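Side-chain contacts in neuraminidase (Bacteroides thetaiotaomicron, PDB 5MUL), which is a glycoside hydrolase of beta-propeller fold, probably acting as a rhamnosidase, that binds beta-D-glucuronic acid: residues A[51-56]-A[101-106]; A[284-289]-A[295-300]; A[317-322]-A[328-333]. All coordinates share one frame; numbering follows the deposited sequence. Where two conformers were deposited one is given.

Contact 1 of 3, residues A[51-56]-A[101-106]; sequences EQYISY and GYLHVS
Tyr53 OH and Gly101 O are joined through two waters, each bonded to both atoms. One water lies 2.7 Å from Tyr53 OH and the other 3.2 Å; both donate to Gly101 O, so the buried carbonyl receives two hydrogens without a direct bond from the phenol. A hydroxyl that can both give and accept suits tyrosine to this pair of bridges. Gly101 has positive phi (89°), in the left-handed region of the backbone map, where a side chain would collide with the carbonyl oxygen of the residue before, a restriction glycine escapes; the loop leads into strand 103-108. The other meeting is apolar. Strand 51-57 and strand 103-108 belong to successive antiparallel sheets of the beta-propeller, and here one sheet packs on the next, with CA atoms of Tyr53 and Leu103 8.9 Å apart. The Tyr53 ring, with CG anti to its carbonyl carbon (chi1 -68°), offers CD2 to both methyls of Leu103: Leu103 CD1 is 4.0 Å from Tyr53 CD2, and Leu103 CD2 is scarcely farther from the same atom. The leucine fork meets the ring obliquely, and the two side chains run alongside in opposite senses. Val97 of strand 92-97 touches both of them.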
loop_
_atom_site.group_PDB
_atom_site.type_symbol
_atom_site.label_atom_id
_atom_site.label_comp_id
_atom_site.label_asym_id
_atom_site.label_seq_id
_atom_site.Cartn_x
_atom_site.Cartn_y
_atom_site.Cartn_z
ATOM N N GLU A 51 17.774 -2.614 -10.578
ATOM C CA GLU A 51 18.092 -2.815 -9.169
ATOM C C GLU A 51 16.848 -2.795 -8.323
ATOM O O GLU A 51 15.945 -1.998 -8.563
ATOM C CB GLU A 51 19.025 -1.725 -8.683
ATOM C CG GLU A 51 20.360 -1.787 -9.383
ATOM C CD GLU A 51 21.334 -0.814 -8.797
ATOM O OE1 GLU A 51 20.962 0.369 -8.690
ATOM O OE2 GLU A 51 22.447 -1.247 -8.435
ATOM N N GLN A 52 16.825 -3.642 -7.308
ATOM C CA GLN A 52 15.739 -3.717 -6.327
ATOM C C GLN A 52 16.258 -3.262 -4.990
ATOM O O GLN A 52 17.235 -3.772 -4.472
ATOM C CB GLN A 52 15.200 -5.126 -6.259
ATOM C CG GLN A 52 14.031 -5.282 -5.336
ATOM C CD GLN A 52 13.477 -6.673 -5.423
ATOM O OE1 GLN A 52 14.164 -7.640 -5.054
ATOM N NE2 GLN A 52 12.242 -6.819 -5.904
ATOM N N TYR A 53 15.560 -2.287 -4.411
ATOM C CA TYR A 53 15.864 -1.722 -3.111
ATOM C C TYR A 53 14.944 -2.251 -2.046
ATOM O O TYR A 53 13.763 -2.546 -2.308
ATOM C CB TYR A 53 15.681 -0.203 -3.163
ATOM C CG TYR A 53 16.674 0.544 -4.014
ATOM C CD1 TYR A 53 16.559 0.575 -5.394
ATOM C CD2 TYR A 53 17.703 1.283 -3.416
ATOM C CE1 TYR A 53 17.485 1.262 -6.180
ATOM C CE2 TYR A 53 18.604 1.995 -4.190
ATOM C CZ TYR A 53 18.498 1.967 -5.555
ATOM O OH TYR A 53 19.419 2.703 -6.299
ATOM N N ILE A 54 15.462 -2.358 -0.835
ATOM C CA ILE A 54 14.685 -2.821 0.311
ATOM C C ILE A 54 15.022 -2.016 1.546
ATOM O O ILE A 54 16.145 -1.497 1.647
ATOM C CB ILE A 54 14.929 -4.342 0.546
ATOM C CG1 ILE A 54 13.869 -5.013 1.434
ATOM C CG2 ILE A 54 16.341 -4.608 1.069
ATOM C CD1 ILE A 54 13.964 -6.537 1.504
ATOM N N SER A 55 14.103 -1.956 2.492
ATOM C CA SER A 55 14.328 -1.277 3.776
ATOM C C SER A 55 13.755 -2.120 4.889
ATOM O O SER A 55 12.686 -2.705 4.706
ATOM C CB SER A 55 13.681 0.115 3.774
ATOM O OG SER A 55 12.281 0.054 3.527
ATOM N N TYR A 56 14.443 -2.174 6.028
ATOM C CA TYR A 56 13.977 -2.934 7.194
ATOM C C TYR A 56 14.778 -2.512 8.422
ATOM O O TYR A 56 15.781 -1.795 8.310
ATOM C CB TYR A 56 14.131 -4.453 6.964
ATOM C CG TYR A 56 15.576 -4.910 6.781
ATOM C CD1 TYR A 56 16.165 -4.920 5.527
ATOM C CD2 TYR A 56 16.345 -5.350 7.867
ATOM C CE1 TYR A 56 17.470 -5.318 5.349
ATOM C CE2 TYR A 56 17.658 -5.748 7.692
ATOM C CZ TYR A 56 18.208 -5.733 6.427
ATOM O OH TYR A 56 19.508 -6.102 6.188
ATOM N N GLY A 101 17.309 8.714 -9.874
ATOM C CA GLY A 101 17.921 7.611 -9.138
ATOM C C GLY A 101 18.195 7.871 -7.678
ATOM O O GLY A 101 18.839 7.033 -7.025
ATOM N N TYR A 102 17.757 9.015 -7.142
ATOM C CA TYR A 102 17.901 9.270 -5.720
ATOM C C TYR A 102 16.861 8.472 -4.930
ATOM O O TYR A 102 15.664 8.421 -5.323
ATOM C CB TYR A 102 17.741 10.740 -5.362
ATOM C CG TYR A 102 18.900 11.620 -5.746
ATOM C CD1 TYR A 102 18.943 12.239 -6.989
ATOM C CD2 TYR A 102 19.922 11.860 -4.857
ATOM C CE1 TYR A 102 20.005 13.068 -7.342
ATOM C CE2 TYR A 102 20.985 12.691 -5.191
ATOM C CZ TYR A 102 21.012 13.286 -6.427
ATOM O OH TYR A 102 22.083 14.098 -6.749
ATOM N N LEU A 103 17.288 7.902 -3.816
ATOM C CA LEU A 103 16.386 7.199 -2.904
ATOM C C LEU A 103 15.863 8.219 -1.910
ATOM O O LEU A 103 16.634 8.946 -1.296
ATOM C CB LEU A 103 17.144 6.082 -2.178
ATOM C CG LEU A 103 16.329 5.126 -1.345
ATOM C CD1 LEU A 103 15.367 4.273 -2.158
ATOM C CD2 LEU A 103 17.328 4.254 -0.590
ATOM N N HIS A 104 14.543 8.286 -1.751
ATOM C CA HIS A 104 13.863 9.122 -0.757
ATOM C C HIS A 104 13.326 8.174 0.295
ATOM O O HIS A 104 12.745 7.131 -0.020
ATOM C CB HIS A 104 12.712 9.829 -1.446
ATOM C CG HIS A 104 13.144 10.902 -2.380
ATOM N ND1 HIS A 104 13.689 10.700 -3.634
ATOM C CD2 HIS A 104 13.020 12.236 -2.228
ATOM C CE1 HIS A 104 13.900 11.887 -4.188
ATOM N NE2 HIS A 104 13.501 12.827 -3.356
ATOM N N VAL A 105 13.518 8.518 1.566
ATOM C CA VAL A 105 13.219 7.647 2.683
ATOM C C VAL A 105 12.491 8.439 3.752
ATOM O O VAL A 105 12.904 9.555 4.107
ATOM C CB VAL A 105 14.514 7.034 3.286
ATOM C CG1 VAL A 105 14.194 6.136 4.463
ATOM C CG2 VAL A 105 15.289 6.281 2.223
ATOM N N SER A 106 11.399 7.882 4.273
ATOM C CA SER A 106 10.704 8.464 5.403
ATOM C C SER A 106 10.330 7.359 6.360
ATOM O O SER A 106 9.984 6.268 5.972
ATOM C CB SER A 106 9.453 9.225 4.940
ATOM O OG SER A 106 8.804 9.847 6.033
HETATM O O HOH W 1 19.751 5.416 -4.621
HETATM O O HOH W 2 18.786 4.287 -8.351
#

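Contact 2 of 3, residues A[284-289]-A[295-300]; sequences ATYWRS and PQYRIV
Arg298 lays its guanidinium flat on the indole of Trp287, centres 3.9 Å apart and planes at 6°, a stacked cation-pi pair. Its CG sits over the six-membered ring in a CH-pi contact, because the bend at chi2 (-81°) turns the chain across the indole; Val300 CG2 closes in at the ring edge, 3.7 Å from Trp287 CH2. The same guanidinium grips the backbone side-on: NE and NH2 both donate to Trp287 O, Arg298 NH2 at 3.0 Å. Gln296 N, also 3.0 Å from Trp287 O, makes a third donor; the two arginine nitrogens come from one side of the carbonyl plane and Gln296 N from the other, none of them on a lone pair. Arg298 NH2 also donates to Ser289 OG, 2.9 Å away and in the guanidinium plane. All this lies on the beta hairpin of strands 281-287 and 296-302, whose hydrogen-bonded pairs here include Thr285 with Arg298 and Trp287 with Gln296. With an alanine at Arg298, Ser289 OG would probably lose this donor, Trp287 O would be left with Gln296 N alone of the three, and the indole face would lose its stacked partner. On the other face of the sheet, the edge of Tyr286 points toward the face of Tyr297 in an offset edge-to-face pair, planes at 89°. Tyr297 OH is satisfied by Ala332 O, and Gln296 OE1 by Arg315 N.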
loop_
_atom_site.group_PDB
_atom_site.type_symbol
_atom_site.label_atom_id
_atom_site.label_comp_id
_atom_site.label_asym_id
_atom_site.label_seq_id
_atom_site.Cartn_x
_atom_site.Cartn_y
_atom_site.Cartn_z
ATOM N N ALA A 284 -8.743 -4.202 -2.883
ATOM C CA ALA A 284 -8.775 -5.455 -2.134
ATOM C C ALA A 284 -9.014 -5.191 -0.663
ATOM O O ALA A 284 -8.323 -4.367 -0.062
ATOM C CB ALA A 284 -7.450 -6.208 -2.318
ATOM N N THR A 285 -9.997 -5.865 -0.070
ATOM C CA THR A 285 -10.278 -5.752 1.337
ATOM C C THR A 285 -11.095 -6.967 1.786
ATOM O O THR A 285 -11.127 -7.956 1.071
ATOM C CB THR A 285 -11.023 -4.455 1.612
ATOM O OG1 THR A 285 -11.100 -4.299 3.019
ATOM C CG2 THR A 285 -12.385 -4.438 0.936
ATOM N N TYR A 286 -11.674 -6.914 2.980
ATOM C CA TYR A 286 -12.555 -8.001 3.436
ATOM C C TYR A 286 -13.664 -7.427 4.287
ATOM O O TYR A 286 -13.481 -6.371 4.881
ATOM C CB TYR A 286 -11.791 -9.117 4.167
ATOM C CG TYR A 286 -11.068 -8.777 5.426
ATOM C CD1 TYR A 286 -11.750 -8.490 6.619
ATOM C CD2 TYR A 286 -9.668 -8.750 5.469
ATOM C CE1 TYR A 286 -11.069 -8.205 7.784
ATOM C CE2 TYR A 286 -8.991 -8.447 6.621
ATOM C CZ TYR A 286 -9.677 -8.169 7.793
ATOM O OH TYR A 286 -8.978 -7.869 8.937
ATOM N N TRP A 287 -14.810 -8.128 4.316
ATOM C CA TRP A 287 -15.931 -7.807 5.213
ATOM C C TRP A 287 -16.890 -8.998 5.188
ATOM O O TRP A 287 -16.799 -9.881 4.331
ATOM C CB TRP A 287 -16.636 -6.501 4.812
ATOM C CG TRP A 287 -17.458 -6.523 3.551
ATOM C CD1 TRP A 287 -18.748 -6.944 3.419
ATOM C CD2 TRP A 287 -17.080 -6.043 2.263
ATOM N NE1 TRP A 287 -19.170 -6.806 2.144
ATOM C CE2 TRP A 287 -18.182 -6.218 1.401
ATOM C CE3 TRP A 287 -15.918 -5.427 1.751
ATOM C CZ2 TRP A 287 -18.149 -5.858 0.058
ATOM C CZ3 TRP A 287 -15.889 -5.074 0.415
ATOM C CH2 TRP A 287 -16.994 -5.291 -0.426
ATOM N N ARG A 288 -17.823 -8.965 6.138
ATOM C CA ARG A 288 -18.853 -9.972 6.317
ATOM C C ARG A 288 -20.186 -9.467 5.756
ATOM O O ARG A 288 -20.617 -8.363 6.042
ATOM C CB ARG A 288 -18.939 -10.254 7.825
ATOM C CG ARG A 288 -19.955 -11.294 8.309
ATOM C CD ARG A 288 -20.040 -11.279 9.841
ATOM N NE ARG A 288 -20.544 -10.015 10.374
ATOM C CZ ARG A 288 -21.811 -9.603 10.336
ATOM N NH1 ARG A 288 -22.774 -10.342 9.778
ATOM N NH2 ARG A 288 -22.127 -8.426 10.862
ATOM N N SER A 289 -20.834 -10.304 4.947
ATOM C CA SER A 289 -22.178 -10.025 4.445
ATOM C C SER A 289 -23.155 -10.121 5.618
ATOM O O SER A 289 -22.890 -10.820 6.589
ATOM C CB SER A 289 -22.552 -11.052 3.381
ATOM O OG SER A 289 -21.748 -10.882 2.221
ATOM N N PRO A 295 -16.465 -13.453 7.813
ATOM C CA PRO A 295 -15.883 -12.456 6.889
ATOM C C PRO A 295 -15.181 -13.124 5.694
ATOM O O PRO A 295 -14.590 -14.215 5.858
ATOM C CB PRO A 295 -14.882 -11.716 7.768
ATOM C CG PRO A 295 -15.243 -12.063 9.169
ATOM C CD PRO A 295 -15.793 -13.441 9.111
ATOM N N GLN A 296 -15.295 -12.494 4.523
ATOM C CA GLN A 296 -14.713 -13.015 3.275
ATOM C C GLN A 296 -13.867 -11.954 2.608
ATOM O O GLN A 296 -14.189 -10.776 2.658
ATOM C CB GLN A 296 -15.800 -13.423 2.309
ATOM C CG GLN A 296 -16.768 -14.483 2.868
ATOM C CD GLN A 296 -16.184 -15.886 2.954
ATOM O OE1 GLN A 296 -15.088 -16.189 2.440
ATOM N NE2 GLN A 296 -16.936 -16.774 3.609
ATOM N N TYR A 297 -12.783 -12.389 1.992
ATOM C CA TYR A 297 -11.999 -11.509 1.121
ATOM C C TYR A 297 -12.805 -11.083 -0.055
ATOM O O TYR A 297 -13.599 -11.858 -0.608
ATOM C CB TYR A 297 -10.738 -12.228 0.664
ATOM C CG TYR A 297 -9.638 -12.290 1.674
ATOM C CD1 TYR A 297 -8.902 -11.137 1.989
ATOM C CD2 TYR A 297 -9.271 -13.472 2.302
ATOM C CE1 TYR A 297 -7.860 -11.177 2.870
ATOM C CE2 TYR A 297 -8.222 -13.519 3.187
ATOM C CZ TYR A 297 -7.511 -12.369 3.477
ATOM O OH TYR A 297 -6.439 -12.429 4.330
ATOM N N ARG A 298 -12.611 -9.846 -0.477
ATOM C CA ARG A 298 -13.357 -9.258 -1.553
ATOM C C ARG A 298 -12.430 -8.526 -2.513
ATOM O O ARG A 298 -11.371 -8.017 -2.106
ATOM C CB ARG A 298 -14.343 -8.186 -1.026
ATOM C CG ARG A 298 -15.152 -8.537 0.211
ATOM C CD ARG A 298 -16.333 -9.373 -0.137
ATOM N NE ARG A 298 -17.035 -9.820 1.066
ATOM C CZ ARG A 298 -18.321 -10.172 1.103
ATOM N NH1 ARG A 298 -19.082 -10.060 0.016
ATOM N NH2 ARG A 298 -18.844 -10.591 2.250
ATOM N N ILE A 299 -12.882 -8.419 -3.745
ATOM C CA ILE A 299 -12.297 -7.557 -4.748
ATOM C C ILE A 299 -13.415 -6.610 -5.199
ATOM O O ILE A 299 -14.541 -7.066 -5.470
ATOM C CB ILE A 299 -11.652 -8.382 -5.887
ATOM C CG1 ILE A 299 -10.946 -7.468 -6.877
ATOM C CG2 ILE A 299 -12.651 -9.306 -6.594
ATOM C CD1 ILE A 299 -9.631 -6.942 -6.351
ATOM N N VAL A 300 -13.134 -5.323 -5.240
ATOM C CA VAL A 300 -14.089 -4.291 -5.640
ATOM C C VAL A 300 -13.482 -3.570 -6.818
ATOM O O VAL A 300 -12.332 -3.139 -6.736
ATOM C CB VAL A 300 -14.363 -3.301 -4.482
ATOM C CG1 VAL A 300 -15.277 -2.173 -4.934
ATOM C CG2 VAL A 300 -14.935 -4.024 -3.284
#

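Contact 3 of 3, residues A[317-322]-A[328-333]; sequences TPFTLK and MIPVAR
Phe319 presses its side chain against three consecutive residues, Ile329, Pro330 and Val331, which together form a shallow apolar saddle. Its root meets the proline: Phe319 CB is 3.5 Å from Pro330 CG, and Phe319 CG is almost as near to that same atom, so the pyrrolidine ring fits the shoulder where the benzyl group leaves the backbone. Farther along, Ile329 CG2 reaches Phe319 CE1 at 3.9 Å, while Val331 CG2 meets the far end, 3.7 Å from Phe319 CZ. All three approach the ring obliquely. The ring swings to this side because Phe319 CG lies between the backbone N and the carbonyl carbon (chi1 68°), carrying the aromatic group across to the saddle. Both segments belong to the long loop that links strand 307-311 to strand 335-339, and hence one propeller sheet to the next; segments 317-322 and 328-333 meet by packing, with no hydrogen bond across them. Leu321 adds a second bump: its CD2 comes 3.6 Å from Ile329 CD1 and also sits in plane at the edge of the Phe319 ring, beside both. Branched aliphatic residues suit these places: Ile329 CG2 touches both Phe319 and Leu321, while both Val331 methyls lie against the phenylalanine ring. Pro330, rigid and without an N-H, is a compact knob for the base of the phenylalanine. On the solvent-facing side, Thr320 OG1 accepts from Lys322 N at 3.3 Å in an ST turn and also bonds Glu266, while Tyr286 of strand 281-287 touches Leu321, Ile329 and Val331 from the sheet side.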
loop_
_atom_site.group_PDB
_atom_site.type_symbol
_atom_site.label_atom_id
_atom_site.label_comp_id
_atom_site.label_asym_id
_atom_site.label_seq_id
_atom_site.Cartn_x
_atom_site.Cartn_y
_atom_site.Cartn_z
ATOM N N THR A 317 -14.632 -19.985 8.690
ATOM C CA THR A 317 -14.319 -19.770 10.088
ATOM C C THR A 317 -14.643 -18.322 10.454
ATOM O O THR A 317 -13.992 -17.389 9.959
ATOM C CB THR A 317 -12.824 -20.048 10.370
ATOM O OG1 THR A 317 -12.459 -21.320 9.809
ATOM C CG2 THR A 317 -12.545 -20.054 11.854
ATOM N N PRO A 318 -15.616 -18.107 11.346
ATOM C CA PRO A 318 -15.890 -16.747 11.771
ATOM C C PRO A 318 -14.721 -16.111 12.523
ATOM O O PRO A 318 -13.893 -16.788 13.123
ATOM C CB PRO A 318 -17.097 -16.900 12.719
ATOM C CG PRO A 318 -17.649 -18.241 12.439
ATOM C CD PRO A 318 -16.502 -19.077 12.024
ATOM N N PHE A 319 -14.653 -14.790 12.457
ATOM C CA PHE A 319 -13.839 -14.016 13.369
ATOM C C PHE A 319 -14.507 -12.655 13.499
ATOM O O PHE A 319 -15.370 -12.303 12.695
ATOM C CB PHE A 319 -12.376 -13.902 12.905
ATOM C CG PHE A 319 -12.166 -13.081 11.649
ATOM C CD1 PHE A 319 -11.987 -11.704 11.727
ATOM C CD2 PHE A 319 -12.109 -13.680 10.401
ATOM C CE1 PHE A 319 -11.776 -10.947 10.583
ATOM C CE2 PHE A 319 -11.876 -12.934 9.257
ATOM C CZ PHE A 319 -11.709 -11.553 9.348
ATOM N N THR A 320 -14.116 -11.925 14.528
ATOM C CA THR A 320 -14.562 -10.549 14.693
ATOM C C THR A 320 -13.367 -9.642 14.982
ATOM O O THR A 320 -12.377 -10.070 15.574
ATOM C CB THR A 320 -15.646 -10.411 15.787
ATOM O OG1 THR A 320 -16.080 -9.044 15.844
ATOM C CG2 THR A 320 -15.132 -10.830 17.164
ATOM N N LEU A 321 -13.475 -8.382 14.551
ATOM C CA LEU A 321 -12.480 -7.359 14.843
ATOM C C LEU A 321 -12.703 -6.726 16.236
ATOM O O LEU A 321 -11.762 -6.203 16.830
ATOM C CB LEU A 321 -12.484 -6.293 13.741
ATOM C CG LEU A 321 -12.240 -6.823 12.317
ATOM C CD1 LEU A 321 -12.340 -5.649 11.371
ATOM C CD2 LEU A 321 -10.878 -7.505 12.206
ATOM N N LYS A 322 -13.946 -6.747 16.719
ATOM C CA LYS A 322 -14.297 -6.279 18.074
ATOM C C LYS A 322 -13.856 -7.268 19.145
ATOM O O LYS A 322 -12.662 -7.469 19.366
ATOM C CB LYS A 322 -15.814 -6.073 18.191
ATOM N N MET A 328 -4.660 -10.947 17.685
ATOM C CA MET A 328 -4.186 -11.223 16.327
ATOM C C MET A 328 -5.360 -11.532 15.394
ATOM O O MET A 328 -6.074 -12.517 15.610
ATOM C CB MET A 328 -3.211 -12.407 16.333
ATOM N N ILE A 329 -5.559 -10.709 14.358
ATOM C CA ILE A 329 -6.626 -10.981 13.391
ATOM C C ILE A 329 -6.189 -12.200 12.559
ATOM O O ILE A 329 -5.059 -12.230 12.069
ATOM C CB ILE A 329 -6.914 -9.782 12.447
ATOM C CG1 ILE A 329 -7.240 -8.490 13.243
ATOM C CG2 ILE A 329 -8.077 -10.088 11.516
ATOM C CD1 ILE A 329 -7.247 -7.242 12.359
ATOM N N PRO A 330 -7.079 -13.190 12.382
ATOM C CA PRO A 330 -6.676 -14.473 11.768
ATOM C C PRO A 330 -6.435 -14.434 10.254
ATOM O O PRO A 330 -6.038 -15.464 9.669
ATOM C CB PRO A 330 -7.831 -15.415 12.117
ATOM C CG PRO A 330 -8.981 -14.548 12.479
ATOM C CD PRO A 330 -8.423 -13.265 12.991
ATOM N N VAL A 331 -6.711 -13.293 9.627
ATOM C CA VAL A 331 -6.424 -13.057 8.214
ATOM C C VAL A 331 -5.669 -11.751 8.048
ATOM O O VAL A 331 -5.756 -10.860 8.899
ATOM C CB VAL A 331 -7.685 -13.043 7.352
ATOM C CG1 VAL A 331 -8.515 -14.275 7.627
ATOM C CG2 VAL A 331 -8.531 -11.793 7.565
ATOM N N ALA A 332 -4.914 -11.656 6.946
ATOM C CA ALA A 332 -4.105 -10.458 6.654
ATOM C C ALA A 332 -4.859 -9.501 5.739
ATOM O O ALA A 332 -5.723 -9.899 4.968
ATOM C CB ALA A 332 -2.800 -10.860 5.967
ATOM N N ARG A 333 -4.437 -8.248 5.785
ATOM C CA ARG A 333 -4.886 -7.288 4.792
ATOM C C ARG A 333 -4.267 -7.708 3.439
ATOM O O ARG A 333 -3.075 -8.043 3.395
ATOM C CB ARG A 333 -4.402 -5.895 5.167
ATOM C CG ARG A 333 -5.090 -5.303 6.415
ATOM C CD ARG A 333 -4.192 -4.231 7.067
ATOM N NE ARG A 333 -4.906 -3.252 7.900
ATOM C CZ ARG A 333 -5.041 -3.312 9.228
ATOM N NH1 ARG A 333 -5.743 -2.372 9.862
ATOM N NH2 ARG A 333 -4.514 -4.314 9.945
#

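In the fold
Along the chain the three contacts follow one another without interleaving. Contact 1 lies on the opposite side of the propeller's centre from the other two, its centre about 32 Å from each of theirs; it joins two successive sheets, and the Tyr53 side chain is about 9 Å from that of Glu389, which binds glucuronate. Contacts 2 and 3, centres about 12 Å apart, are neighbours that touch. Contact 2 builds a hairpin within one sheet, and contact 3 is the loop leading from that sheet to the next, folded back over it, with Pro295 packed on Phe319. Both lie away from the glucuronate site and join one sheet to the loop that follows it.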